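Local atomic coordinates of outer membrane protein TP0453 (Treponema pallidum, PDB entry 3K8G), a protein that alters membrane permeability at acidic pH, may take part in ligand transport, and folds as a U-shaped beta-half-barrel with a large hydrophobic cavity. Residues 9-14 with 56-61; 150-155 with 159-164. All coordinates share one frame; numbering follows the deposited sequence.

Two short helices laid against neighbouring antiparallel strands of the beta-half-barrel make these contacts, a worked example of helices packed against strands. Strand 21-26 runs between the strands of contact 1 (54-62) and contact 2 (162-166), and its Tyr24 meets both the Tyr58 ring and Glu152. The contact centres are 12 Å apart, and they touch through Cys153. Tyr58 OH and Cys153 O are 3.0 Å apart, a probable hydrogen bond tying the strand of contact 1 to the last turn of helix 147-153. Separately, on the side chain of the same cysteine, Leu12 CD1 packs 3.8 Å from Cys153 SG. A bound methylpentanediol, probably from the crystallisation liquor, lies about 4 Å from the Thr161 side chain of contact 2.

Contact 1. Residues 9-14 with 56-61; sequences VDPLGV and AVYGAF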
loop_
_atom_site.group_PDB
_atom_site.type_symbol
_atom_site.label_atom_id
_atom_site.label_comp_id
_atom_site.label_asym_id
_atom_site.label_seq_id
_atom_site.Cartn_x
_atom_site.Cartn_y
_atom_site.Cartn_z
ATOM N N VAL A 9 9.045 -3.101 16.872
ATOM C CA VAL A 9 9.076 -2.333 15.629
ATOM C C VAL A 9 7.631 -2.141 15.139
ATOM O O VAL A 9 6.949 -3.124 14.896
ATOM C CB VAL A 9 9.909 -3.075 14.521
ATOM C CG1 VAL A 9 9.751 -2.401 13.161
ATOM C CG2 VAL A 9 11.381 -3.171 14.889
ATOM N N ASP A 10 7.174 -0.895 14.987
ATOM C CA ASP A 10 5.873 -0.621 14.333
ATOM C C ASP A 10 6.145 -0.336 12.862
ATOM O O ASP A 10 6.798 0.667 12.519
ATOM C CB ASP A 10 5.090 0.558 14.967
ATOM C CG ASP A 10 3.609 0.670 14.436
ATOM O OD1 ASP A 10 3.272 0.178 13.306
ATOM O OD2 ASP A 10 2.759 1.268 15.156
ATOM N N PRO A 11 5.673 -1.229 11.975
ATOM C CA PRO A 11 6.010 -1.011 10.566
ATOM C C PRO A 11 5.520 0.317 10.003
ATOM O O PRO A 11 6.143 0.845 9.064
ATOM C CB PRO A 11 5.304 -2.190 9.850
ATOM C CG PRO A 11 5.311 -3.289 10.904
ATOM C CD PRO A 11 4.956 -2.503 12.178
ATOM N N LEU A 12 4.400 0.846 10.509
ATOM C CA LEU A 12 3.900 2.156 10.010
ATOM C C LEU A 12 4.861 3.305 10.359
ATOM O O LEU A 12 5.009 4.226 9.580
ATOM C CB LEU A 12 2.472 2.449 10.519
ATOM C CG LEU A 12 1.440 1.453 9.897
ATOM C CD1 LEU A 12 0.074 1.533 10.586
ATOM C CD2 LEU A 12 1.319 1.622 8.380
ATOM N N GLY A 13 5.522 3.213 11.511
ATOM C CA GLY A 13 6.536 4.221 11.889
ATOM C C GLY A 13 7.780 4.107 11.038
ATOM O O GLY A 13 8.515 5.080 10.887
ATOM N N VAL A 14 8.011 2.919 10.470
ATOM C CA VAL A 14 9.181 2.706 9.596
ATOM C C VAL A 14 8.970 3.227 8.171
ATOM O O VAL A 14 9.865 3.859 7.596
ATOM C CB VAL A 14 9.622 1.207 9.525
ATOM C CG1 VAL A 14 10.830 1.037 8.541
ATOM C CG2 VAL A 14 9.949 0.633 10.908
ATOM N N ALA A 56 2.851 -10.120 5.478
ATOM C CA ALA A 56 2.137 -8.840 5.393
ATOM C C ALA A 56 3.050 -7.729 4.880
ATOM O O ALA A 56 4.243 -7.701 5.194
ATOM C CB ALA A 56 1.568 -8.449 6.769
ATOM N N VAL A 57 2.479 -6.842 4.066
ATOM C CA VAL A 57 3.213 -5.717 3.497
ATOM C C VAL A 57 2.534 -4.394 3.970
ATOM O O VAL A 57 1.324 -4.235 3.829
ATOM C CB VAL A 57 3.207 -5.775 1.941
ATOM C CG1 VAL A 57 3.844 -4.500 1.326
ATOM C CG2 VAL A 57 3.990 -7.019 1.412
ATOM N N TYR A 58 3.333 -3.464 4.482
ATOM C CA TYR A 58 2.881 -2.128 4.896
ATOM C C TYR A 58 3.509 -1.154 3.918
ATOM O O TYR A 58 4.699 -1.279 3.602
ATOM C CB TYR A 58 3.399 -1.831 6.306
ATOM C CG TYR A 58 2.959 -2.835 7.322
ATOM C CD1 TYR A 58 1.863 -2.572 8.145
ATOM C CD2 TYR A 58 3.617 -4.062 7.454
ATOM C CE1 TYR A 58 1.436 -3.497 9.096
ATOM C CE2 TYR A 58 3.183 -5.009 8.401
ATOM C CZ TYR A 58 2.090 -4.712 9.212
ATOM O OH TYR A 58 1.655 -5.625 10.158
ATOM N N GLY A 59 2.734 -0.203 3.392
ATOM C CA GLY A 59 3.297 0.662 2.385
ATOM C C GLY A 59 2.895 2.117 2.602
ATOM O O GLY A 59 1.857 2.403 3.169
ATOM N N ALA A 60 3.713 3.015 2.076
ATOM C CA ALA A 60 3.413 4.445 2.071
ATOM C C ALA A 60 3.862 4.984 0.689
ATOM O O ALA A 60 4.982 4.686 0.232
ATOM C CB ALA A 60 4.153 5.139 3.181
ATOM N N PHE A 61 2.972 5.713 0.023
ATOM C CA PHE A 61 3.329 6.407 -1.236
ATOM C C PHE A 61 3.450 7.921 -1.002
ATOM O O PHE A 61 2.541 8.537 -0.413
ATOM C CB PHE A 61 2.246 6.172 -2.294
ATOM C CG PHE A 61 2.434 7.048 -3.512
ATOM C CD1 PHE A 61 3.504 6.833 -4.356
ATOM C CD2 PHE A 61 1.574 8.098 -3.761
ATOM C CE1 PHE A 61 3.699 7.661 -5.489
ATOM C CE2 PHE A 61 1.768 8.924 -4.866
ATOM C CZ PHE A 61 2.847 8.691 -5.720
#
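A CH-pi contact between Pro11 and Tyr58 seats the short helix 11-15 on strand 54-62, in a buried part of the protein. Pro11 brings CB over one face of the Tyr58 ring, 3.6 Å from the ring centroid and only 17° off the ring normal. The proline ring continues along that face, with CG 3.7 Å from Tyr58 CE2, so two adjacent methylenes share the aromatic surface. With CG anti to the carbonyl carbon (chi1 -58°), the Tyr58 ring is placed under Pro11, and chi2 sets the turn of its face. The seat is shared: Phe71, on the adjacent strand 67-74, also touches Pro11, and the ring of Tyr24 meets that of Tyr58. Within the half-barrel this is a helix start docked on a beta strand, and the start is shaped by an N-cap. Asp10, just ahead of the helix, accepts from Leu12 N through OD1 at 3.1 Å, the donor lying 42° out of the carboxylate plane. Leu12 adds a looser apolar touch, its CD2 approaching Tyr58 CD1 obliquely at 4.2 Å, and its side chain also touches Phe149 and Cys153 of helix 147-153.

Contact 2. Residues 150-155 with 159-164; sequences EKECTS and SQTVAL
Ser155 O is gripped twice: it accepts from Ser159 N at 3.1 Å (N-H...O angle 149°) and from the hydroxyl of Thr158, in the loop joining the segments. The backbone bond closes the turn, and Ser155 CB and Ser159 CB also approach to 4.0 Å. One turn earlier, Lys151 O receives Thr154 N, Thr154 OG1 and Ser155 OG, the last at 2.8 Å from above the carbonyl plane. Three donors thus converge on one carbonyl near the C-terminal part of helix 147-153. The whole is a tight helix-to-strand connection, with the helix returning its flank to strand 162-166, part of the half-barrel wall. Glu152 reaches across from the helix to the strand side. CB and CG of Glu152 lie 4.2 Å from Ala163 CB; beyond them the bend at chi2 (-60°) swings the carboxylate across Thr161, where OE2 lies 3.5 Å from Thr161 CB. The polar end is shared with solvent and a charge: OE1 forms a salt bridge with Arg148, one turn earlier in the helix, while a water donates to Glu152 OE1 at 2.7 Å and stands 2.7 Å from Thr161 OG1. The arginine would be expected to favour the charged carboxylate in this largely covered position. OE2 faces Ser159 OG at 3.2 Å, and a second water lies close to both.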
loop_
_atom_site.group_PDB
_atom_site.type_symbol
_atom_site.label_atom_id
_atom_site.label_comp_id
_atom_site.label_asym_id
_atom_site.label_seq_id
_atom_site.Cartn_x
_atom_site.Cartn_y
_atom_site.Cartn_z
ATOM N N GLU A 150 -5.773 0.777 11.397
ATOM C CA GLU A 150 -4.943 0.302 12.547
ATOM C C GLU A 150 -5.286 -1.142 12.938
ATOM O O GLU A 150 -4.384 -1.972 13.132
ATOM C CB GLU A 150 -5.143 1.182 13.794
ATOM C CG GLU A 150 -4.615 2.609 13.653
ATOM C CD GLU A 150 -3.060 2.752 13.694
ATOM O OE1 GLU A 150 -2.603 3.910 13.713
ATOM O OE2 GLU A 150 -2.306 1.754 13.751
ATOM N N LYS A 151 -6.590 -1.424 13.048
ATOM C CA LYS A 151 -7.051 -2.791 13.337
ATOM C C LYS A 151 -6.576 -3.828 12.297
ATOM O O LYS A 151 -6.002 -4.878 12.665
ATOM C CB LYS A 151 -8.585 -2.852 13.507
ATOM C CG LYS A 151 -9.100 -4.245 13.946
ATOM C CD LYS A 151 -8.354 -4.724 15.217
ATOM C CE LYS A 151 -9.039 -5.908 15.937
ATOM N NZ LYS A 151 -8.194 -6.446 17.063
ATOM N N GLU A 152 -6.794 -3.532 11.013
ATOM C CA GLU A 152 -6.351 -4.452 9.949
ATOM C C GLU A 152 -4.843 -4.727 10.054
ATOM O O GLU A 152 -4.401 -5.885 9.948
ATOM C CB GLU A 152 -6.706 -3.937 8.545
ATOM C CG GLU A 152 -8.230 -3.686 8.263
ATOM C CD GLU A 152 -9.117 -4.933 8.405
ATOM O OE1 GLU A 152 -10.324 -4.740 8.552
ATOM O OE2 GLU A 152 -8.629 -6.083 8.375
ATOM N N CYS A 153 -4.059 -3.682 10.323
ATOM C CA CYS A 153 -2.603 -3.824 10.443
ATOM C C CYS A 153 -2.151 -4.817 11.505
ATOM O O CYS A 153 -1.047 -5.347 11.409
ATOM C CB CYS A 153 -1.893 -2.465 10.653
ATOM S SG CYS A 153 -1.893 -1.433 9.163
ATOM N N THR A 154 -2.964 -5.075 12.533
ATOM C CA THR A 154 -2.551 -6.101 13.489
ATOM C C THR A 154 -3.324 -7.412 13.388
ATOM O O THR A 154 -3.278 -8.218 14.297
ATOM C CB THR A 154 -2.622 -5.581 14.901
ATOM O OG1 THR A 154 -3.944 -5.111 15.158
ATOM C CG2 THR A 154 -1.612 -4.439 15.090
ATOM N N SER A 155 -4.020 -7.627 12.280
ATOM C CA SER A 155 -4.916 -8.767 12.134
ATOM C C SER A 155 -4.354 -9.932 11.311
ATOM O O SER A 155 -5.127 -10.815 10.887
ATOM C CB SER A 155 -6.239 -8.300 11.514
ATOM O OG SER A 155 -6.949 -7.471 12.427
ATOM N N SER A 159 -7.525 -11.957 9.301
ATOM C CA SER A 159 -8.179 -11.253 8.195
ATOM C C SER A 159 -7.286 -11.192 6.944
ATOM O O SER A 159 -6.040 -11.157 7.039
ATOM C CB SER A 159 -8.614 -9.850 8.645
ATOM O OG SER A 159 -9.272 -9.130 7.607
ATOM N N GLN A 160 -7.934 -11.182 5.778
ATOM C CA GLN A 160 -7.253 -11.007 4.486
ATOM C C GLN A 160 -7.675 -9.696 3.794
ATOM O O GLN A 160 -7.486 -9.514 2.595
ATOM C CB GLN A 160 -7.530 -12.212 3.591
ATOM C CG GLN A 160 -7.239 -13.540 4.357
ATOM C CD GLN A 160 -7.161 -14.742 3.453
ATOM O OE1 GLN A 160 -7.810 -14.783 2.406
ATOM N NE2 GLN A 160 -6.367 -15.733 3.856
ATOM N N THR A 161 -8.231 -8.785 4.582
ATOM C CA THR A 161 -8.667 -7.469 4.093
ATOM C C THR A 161 -7.451 -6.591 3.776
ATOM O O THR A 161 -6.565 -6.428 4.605
ATOM C CB THR A 161 -9.579 -6.793 5.120
ATOM O OG1 THR A 161 -10.746 -7.605 5.305
ATOM C CG2 THR A 161 -10.052 -5.421 4.645
ATOM N N VAL A 162 -7.460 -6.026 2.576
ATOM C CA VAL A 162 -6.512 -5.019 2.102
ATOM C C VAL A 162 -7.052 -3.649 2.565
ATOM O O VAL A 162 -8.246 -3.382 2.431
ATOM C CB VAL A 162 -6.417 -5.054 0.558
ATOM C CG1 VAL A 162 -5.516 -3.894 -0.012
ATOM C CG2 VAL A 162 -5.902 -6.410 0.080
ATOM N N ALA A 163 -6.186 -2.814 3.149
ATOM C CA ALA A 163 -6.629 -1.495 3.670
ATOM C C ALA A 163 -5.878 -0.354 2.979
ATOM O O ALA A 163 -4.660 -0.428 2.811
ATOM C CB ALA A 163 -6.424 -1.440 5.224
ATOM N N LEU A 164 -6.585 0.717 2.591
ATOM C CA LEU A 164 -5.895 1.879 2.075
ATOM C C LEU A 164 -6.404 3.097 2.813
ATOM O O LEU A 164 -7.594 3.174 3.138
ATOM C CB LEU A 164 -6.117 2.074 0.568
ATOM C CG LEU A 164 -5.210 1.226 -0.356
ATOM C CD1 LEU A 164 -5.883 -0.086 -0.636
ATOM C CD2 LEU A 164 -4.954 1.988 -1.652
HETATM O O HOH W 1 -4.564 -8.774 8.351
HETATM O O HOH W 2 -6.767 -7.276 7.263
HETATM O O HOH W 3 -11.746 -6.835 7.652
#